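Local coordinates for phosphopantetheine attachment site family protein (Acinetobacter baumannii, PDB 4HKG) that probably serves as a free-standing peptidyl carrier protein, holding intermediates on a phosphopantetheine arm in an uncharacterised non-ribosomal peptide synthetase-type secondary metabolic pathway, at residues 13-18 / 69-74; 58-63 / 76-81. All blocks are in the same frame, centred on the assembly; numbering follows the deposited sequence. Where two conformers were deposited one is given.

Contact 1: residues 13-18 / 69-74; sequences IIRTLV and PTINAL
Ile-71 leans on Ile-14 branch against branch: the two CG2 methyls stand 3.9 Å apart, and the side chains run past one another in opposite senses. In both isoleucines CG2 lies anti to the backbone N (chi1, measured to CG1, -66° in Ile-14 and -70° in Ile-71), which brings the methyl branches together. The longer arm of Ile-71 goes to Arg-15, next after Ile-14, its CD1 resting 3.8 Å from Arg-15 CA and touching CB and CG, roughly at a right angle to the arginine chain. Ile-14 sends its own CD1 to Leu-74, where it sits 3.9 Å from CG. Val-18, one turn along, adds a looser touch, CG2 to Ile-71 CG1 at 4.4 Å. No hydrogen bond crosses; the grip is apolar, its four aliphatic residues buried, Arg-15 partly exposed. Arg-15 uses only its aliphatic root here; its extended chain carries NE and NH2 to weak bonds with the carbonyls of Pro-26 and Ile-29. Just before Ile-71, Thr-70 N-caps the helix, OG1 accepting from Ala-73 N at 2.9 Å, while Asn-72 bonds Ser-11 and Asp-32. Helix 7-22 thus joins the first turn of helix 71-82, the first-to-last helix pairing characteristic of the carrier-protein bundle.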
loop_
_atom_site.group_PDB
_atom_site.type_symbol
_atom_site.label_atom_id
_atom_site.label_comp_id
_atom_site.label_asym_id
_atom_site.label_seq_id
_atom_site.Cartn_x
_atom_site.Cartn_y
_atom_site.Cartn_z
ATOM N N ILE A 13 -4.258 6.597 0.973
ATOM C CA ILE A 13 -4.062 6.308 -0.450
ATOM C C ILE A 13 -3.842 4.811 -0.684
ATOM O O ILE A 13 -4.492 4.206 -1.550
ATOM C CB ILE A 13 -2.915 7.175 -1.043
ATOM C CG1 ILE A 13 -3.382 8.630 -1.133
ATOM C CG2 ILE A 13 -2.422 6.610 -2.387
ATOM C CD1 ILE A 13 -2.386 9.579 -1.747
ATOM N N ILE A 14 -2.953 4.207 0.097
ATOM C CA ILE A 14 -2.657 2.791 -0.060
ATOM C C ILE A 14 -3.895 1.948 0.226
ATOM O O ILE A 14 -4.191 1.009 -0.509
ATOM C CB ILE A 14 -1.471 2.371 0.826
ATOM C CG1 ILE A 14 -0.184 3.050 0.356
ATOM C CG2 ILE A 14 -1.278 0.863 0.779
ATOM C CD1 ILE A 14 0.937 3.010 1.384
ATOM N N ARG A 15 -4.633 2.288 1.272
ATOM C CA ARG A 15 -5.857 1.560 1.593
ATOM C C ARG A 15 -6.858 1.615 0.442
ATOM O O ARG A 15 -7.518 0.619 0.130
ATOM C CB ARG A 15 -6.465 2.118 2.880
ATOM C CG ARG A 15 -7.626 1.333 3.462
ATOM C CD ARG A 15 -8.101 2.032 4.743
ATOM N NE ARG A 15 -8.923 1.191 5.606
ATOM C CZ ARG A 15 -9.292 1.532 6.833
ATOM N NH1 ARG A 15 -8.893 2.692 7.340
ATOM N NH2 ARG A 15 -10.040 0.718 7.559
ATOM N N THR A 16 -6.957 2.776 -0.193
ATOM C CA THR A 16 -7.832 2.938 -1.340
ATOM C C THR A 16 -7.389 2.052 -2.499
ATOM O O THR A 16 -8.206 1.368 -3.126
ATOM C CB THR A 16 -7.875 4.417 -1.789
ATOM O OG1 THR A 16 -8.367 5.228 -0.713
ATOM C CG2 THR A 16 -8.771 4.586 -3.009
ATOM N N LEU A 17 -6.092 2.055 -2.787
ATOM C CA LEU A 17 -5.560 1.215 -3.854
ATOM C C LEU A 17 -5.806 -0.268 -3.579
ATOM O O LEU A 17 -6.242 -1.014 -4.471
ATOM C CB LEU A 17 -4.059 1.440 -4.043
ATOM C CG LEU A 17 -3.616 2.813 -4.539
ATOM C CD1 LEU A 17 -2.100 2.898 -4.503
ATOM C CD2 LEU A 17 -4.128 3.067 -5.941
ATOM N N VAL A 18 -5.514 -0.703 -2.360
ATOM C CA VAL A 18 -5.679 -2.101 -1.996
ATOM C C VAL A 18 -7.147 -2.515 -2.081
ATOM O O VAL A 18 -7.474 -3.554 -2.661
ATOM C CB VAL A 18 -5.077 -2.369 -0.597
ATOM C CG1 VAL A 18 -5.492 -3.730 -0.074
ATOM C CG2 VAL A 18 -3.554 -2.227 -0.638
ATOM N N PRO A 69 4.680 -5.297 5.263
ATOM C CA PRO A 69 3.562 -6.155 4.848
ATOM C C PRO A 69 2.164 -5.739 5.298
ATOM O O PRO A 69 1.265 -6.574 5.335
ATOM C CB PRO A 69 3.934 -7.505 5.465
ATOM C CG PRO A 69 4.647 -7.132 6.713
ATOM C CD PRO A 69 5.437 -5.887 6.385
ATOM N N THR A 70 1.981 -4.466 5.614
ATOM C CA THR A 70 0.664 -3.948 5.963
ATOM C C THR A 70 0.544 -2.576 5.321
ATOM O O THR A 70 1.541 -1.970 4.924
ATOM C CB THR A 70 0.467 -3.770 7.483
ATOM O OG1 THR A 70 1.249 -2.656 7.917
ATOM C CG2 THR A 70 0.867 -5.020 8.275
ATOM N N ILE A 71 -0.677 -2.072 5.238
ATOM C CA ILE A 71 -0.906 -0.744 4.694
ATOM C C ILE A 71 -0.098 0.298 5.461
ATOM O O ILE A 71 0.589 1.136 4.859
ATOM C CB ILE A 71 -2.407 -0.396 4.713
ATOM C CG1 ILE A 71 -3.151 -1.250 3.678
ATOM C CG2 ILE A 71 -2.631 1.097 4.466
ATOM C CD1 ILE A 71 -4.642 -1.223 3.853
ATOM N N ASN A 72 -0.170 0.249 6.787
ATOM C CA ASN A 72 0.523 1.232 7.609
ATOM C C ASN A 72 2.048 1.104 7.538
ATOM O O ASN A 72 2.755 2.112 7.589
ATOM C CB ASN A 72 0.037 1.181 9.058
ATOM C CG ASN A 72 -1.213 2.001 9.285
ATOM O OD1 ASN A 72 -1.471 2.977 8.563
ATOM N ND2 ASN A 72 -1.997 1.619 10.278
ATOM N N ALA A 73 2.562 -0.119 7.419
ATOM C CA ALA A 73 4.012 -0.304 7.316
ATOM C C ALA A 73 4.512 0.263 5.986
ATOM O O ALA A 73 5.563 0.919 5.928
ATOM C CB ALA A 73 4.390 -1.772 7.460
ATOM N N LEU A 74 3.748 0.031 4.923
ATOM C CA LEU A 74 4.118 0.568 3.621
ATOM C C LEU A 74 4.013 2.094 3.609
ATOM O O LEU A 74 4.866 2.773 3.036
ATOM C CB LEU A 74 3.276 -0.056 2.508
ATOM C CG LEU A 74 3.680 0.296 1.072
ATOM C CD1 LEU A 74 5.107 -0.158 0.751
ATOM C CD2 LEU A 74 2.685 -0.324 0.104
#

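Contact 2: residues 58-63 / 76-81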
loop_
_atom_site.group_PDB
_atom_site.type_symbol
_atom_site.label_atom_id
_atom_site.label_comp_id
_atom_site.label_asym_id
_atom_site.label_seq_id
_atom_site.Cartn_x
_atom_site.Cartn_y
_atom_site.Cartn_z
ATOM N N LEU A 58 8.601 7.618 -7.253
ATOM C CA LEU A 58 9.612 6.732 -6.691
ATOM C C LEU A 58 9.659 5.439 -7.484
ATOM O O LEU A 58 8.670 5.054 -8.112
ATOM C CB LEU A 58 9.264 6.388 -5.246
ATOM C CG LEU A 58 9.216 7.519 -4.223
ATOM C CD1 LEU A 58 8.594 6.994 -2.934
ATOM C CD2 LEU A 58 10.612 8.051 -3.968
ATOM N N GLU A 59 10.805 4.771 -7.454
ATOM C CA GLU A 59 10.891 3.405 -7.940
ATOM C C GLU A 59 10.554 2.504 -6.769
ATOM O O GLU A 59 11.166 2.609 -5.709
ATOM C CB GLU A 59 12.291 3.099 -8.456
ATOM C CG GLU A 59 12.438 1.694 -8.999
ATOM C CD GLU A 59 13.451 1.613 -10.118
ATOM O OE1 GLU A 59 13.642 0.507 -10.661
ATOM O OE2 GLU A 59 14.051 2.659 -10.455
ATOM N N LEU A 60 9.573 1.631 -6.959
ATOM C CA LEU A 60 9.027 0.822 -5.870
ATOM C C LEU A 60 8.811 -0.606 -6.339
ATOM O O LEU A 60 7.949 -0.855 -7.179
ATOM C CB LEU A 60 7.696 1.404 -5.397
ATOM C CG LEU A 60 7.725 2.843 -4.890
ATOM C CD1 LEU A 60 6.306 3.366 -4.777
ATOM C CD2 LEU A 60 8.424 2.930 -3.546
ATOM N N GLU A 61 9.585 -1.545 -5.805
ATOM C CA GLU A 61 9.445 -2.957 -6.166
ATOM C C GLU A 61 8.200 -3.562 -5.524
ATOM O O GLU A 61 7.837 -3.192 -4.410
ATOM C CB GLU A 61 10.662 -3.754 -5.696
ATOM C CG GLU A 61 11.978 -3.418 -6.373
ATOM C CD GLU A 61 13.149 -4.159 -5.745
ATOM O OE1 GLU A 61 12.935 -4.927 -4.780
ATOM O OE2 GLU A 61 14.292 -3.979 -6.214
ATOM N N PRO A 62 7.568 -4.542 -6.199
ATOM C CA PRO A 62 6.385 -5.177 -5.608
ATOM C C PRO A 62 6.702 -5.912 -4.304
ATOM O O PRO A 62 5.827 -6.072 -3.451
ATOM C CB PRO A 62 5.932 -6.157 -6.696
ATOM C CG PRO A 62 6.457 -5.569 -7.968
ATOM C CD PRO A 62 7.786 -4.971 -7.590
ATOM N N THR A 63 7.954 -6.343 -4.151
ATOM C CA THR A 63 8.400 -6.994 -2.922
ATOM C C THR A 63 8.404 -6.055 -1.714
ATOM O O THR A 63 8.568 -6.508 -0.585
ATOM C CB THR A 63 9.793 -7.644 -3.083
ATOM O OG1 THR A 63 10.669 -6.716 -3.723
ATOM C CG2 THR A 63 9.697 -8.916 -3.934
ATOM N N GLU A 76 4.483 4.052 6.185
ATOM C CA GLU A 76 5.652 4.490 6.935
ATOM C C GLU A 76 6.875 4.539 6.026
ATOM O O GLU A 76 7.658 5.489 6.072
ATOM C CB GLU A 76 5.898 3.545 8.119
ATOM C CG GLU A 76 7.119 3.887 8.955
ATOM C CD GLU A 76 6.804 4.830 10.090
ATOM O OE1 GLU A 76 5.605 5.033 10.375
ATOM O OE2 GLU A 76 7.753 5.362 10.705
ATOM N N TYR A 77 7.036 3.508 5.200
ATOM C CA TYR A 77 8.148 3.452 4.258
ATOM C C TYR A 77 8.117 4.620 3.266
ATOM O O TYR A 77 9.139 5.269 3.032
ATOM C CB TYR A 77 8.174 2.108 3.522
ATOM C CG TYR A 77 9.252 2.028 2.475
ATOM C CD1 TYR A 77 10.571 1.813 2.832
ATOM C CD2 TYR A 77 8.952 2.184 1.127
ATOM C CE1 TYR A 77 11.565 1.745 1.882
ATOM C CE2 TYR A 77 9.945 2.118 0.163
ATOM C CZ TYR A 77 11.246 1.899 0.551
ATOM O OH TYR A 77 12.252 1.828 -0.385
ATOM N N LEU A 78 6.939 4.897 2.704
ATOM C CA LEU A 78 6.811 5.994 1.749
ATOM C C LEU A 78 7.193 7.329 2.361
ATOM O O LEU A 78 7.904 8.118 1.738
ATOM C CB LEU A 78 5.394 6.077 1.178
ATOM C CG LEU A 78 4.971 4.914 0.293
ATOM C CD1 LEU A 78 3.603 5.193 -0.285
ATOM C CD2 LEU A 78 5.984 4.681 -0.821
ATOM N N VAL A 79 6.727 7.587 3.576
ATOM C CA VAL A 79 7.092 8.826 4.261
ATOM C C VAL A 79 8.611 8.938 4.401
ATOM O O VAL A 79 9.185 9.995 4.147
ATOM C CB VAL A 79 6.425 8.946 5.652
ATOM C CG1 VAL A 79 7.003 10.119 6.433
ATOM C CG2 VAL A 79 4.926 9.106 5.501
ATOM N N SER A 80 9.244 7.836 4.790
ATOM C CA SER A 80 10.691 7.801 4.957
ATOM C C SER A 80 11.414 8.110 3.652
ATOM O O SER A 80 12.395 8.850 3.640
ATOM C CB SER A 80 11.135 6.435 5.489
ATOM O OG SER A 80 10.747 6.265 6.841
ATOM N N GLU A 81 10.915 7.547 2.557
ATOM C CA GLU A 81 11.548 7.709 1.256
ATOM C C GLU A 81 11.400 9.121 0.717
ATOM O O GLU A 81 12.261 9.604 -0.012
ATOM C CB GLU A 81 10.972 6.720 0.246
ATOM C CG GLU A 81 11.375 5.288 0.495
ATOM C CD GLU A 81 12.872 5.079 0.366
ATOM O OE1 GLU A 81 13.415 5.282 -0.740
ATOM O OE2 GLU A 81 13.513 4.713 1.372
HETATM O O HOH W 1 11.843 4.003 -3.505
#
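The ring of Tyr-77 meets Leu-60 at its edge: CD2 of the leucine lies near the ring plane, 4.1 Å from CE2, and the two side chains pass in opposite directions. Over one face of the same ring sits Glu-81 CG, 3.4 Å above the plane and displaced toward the rim, one helical turn further on. The ring also stacks with that of Tyr-68, from the loop leading into helix 71-82. Tyr-77 CG stands anti to the backbone N (chi1 176°), which swings the ring along the helix side toward the 58-63 loop. Next to the ring, Leu-78 CD2 is met by two leucine methyls, Leu-60 CD2 and Leu-58 CD1, each at 4.1 Å; Leu-60 crosses Leu-78 at about a right angle. In this four-helix carrier fold the extended loop after helix 42-56 is thereby laid against the last helix, its alternate leucines reaching that helix, Leu-60 buried and Leu-58 partly exposed. Leu-58 CD1 also touches Glu-81 CB at 4.0 Å. The bend of Glu-81 at chi2 (-63°) brings its carboxylate to a water-mediated link: the water donates to Glu-59 O at 2.7 Å and, weakly, to Glu-81 OE1 at 3.4 Å. On the loop's backbone, Leu-60 N is bonded to Glu-53 OE2 of helix 42-56, and Leu-58 N to Thr-56 OG1.

In the fold
Both contacts use helix 71-82, contact 1 at its start and contact 2 toward its end, with centres about 11 Å apart. They join through the core where Ile-14 CD1 touches Leu-78 CD1 at 3.8 Å. The centre of contact 1 lies about 3 Å, that of contact 2 about 9 Å, from the centre of the chain, the latter nearer the solvent. Helix 42-56 meets both: Leu-74 and Leu-60 each pack on Leu-52. In carrier proteins of this family the phosphopantetheine-bearing serine sits at the start of the helix corresponding to 42-56; the contacts meet this helix further along, and neither involves the probable attachment site directly.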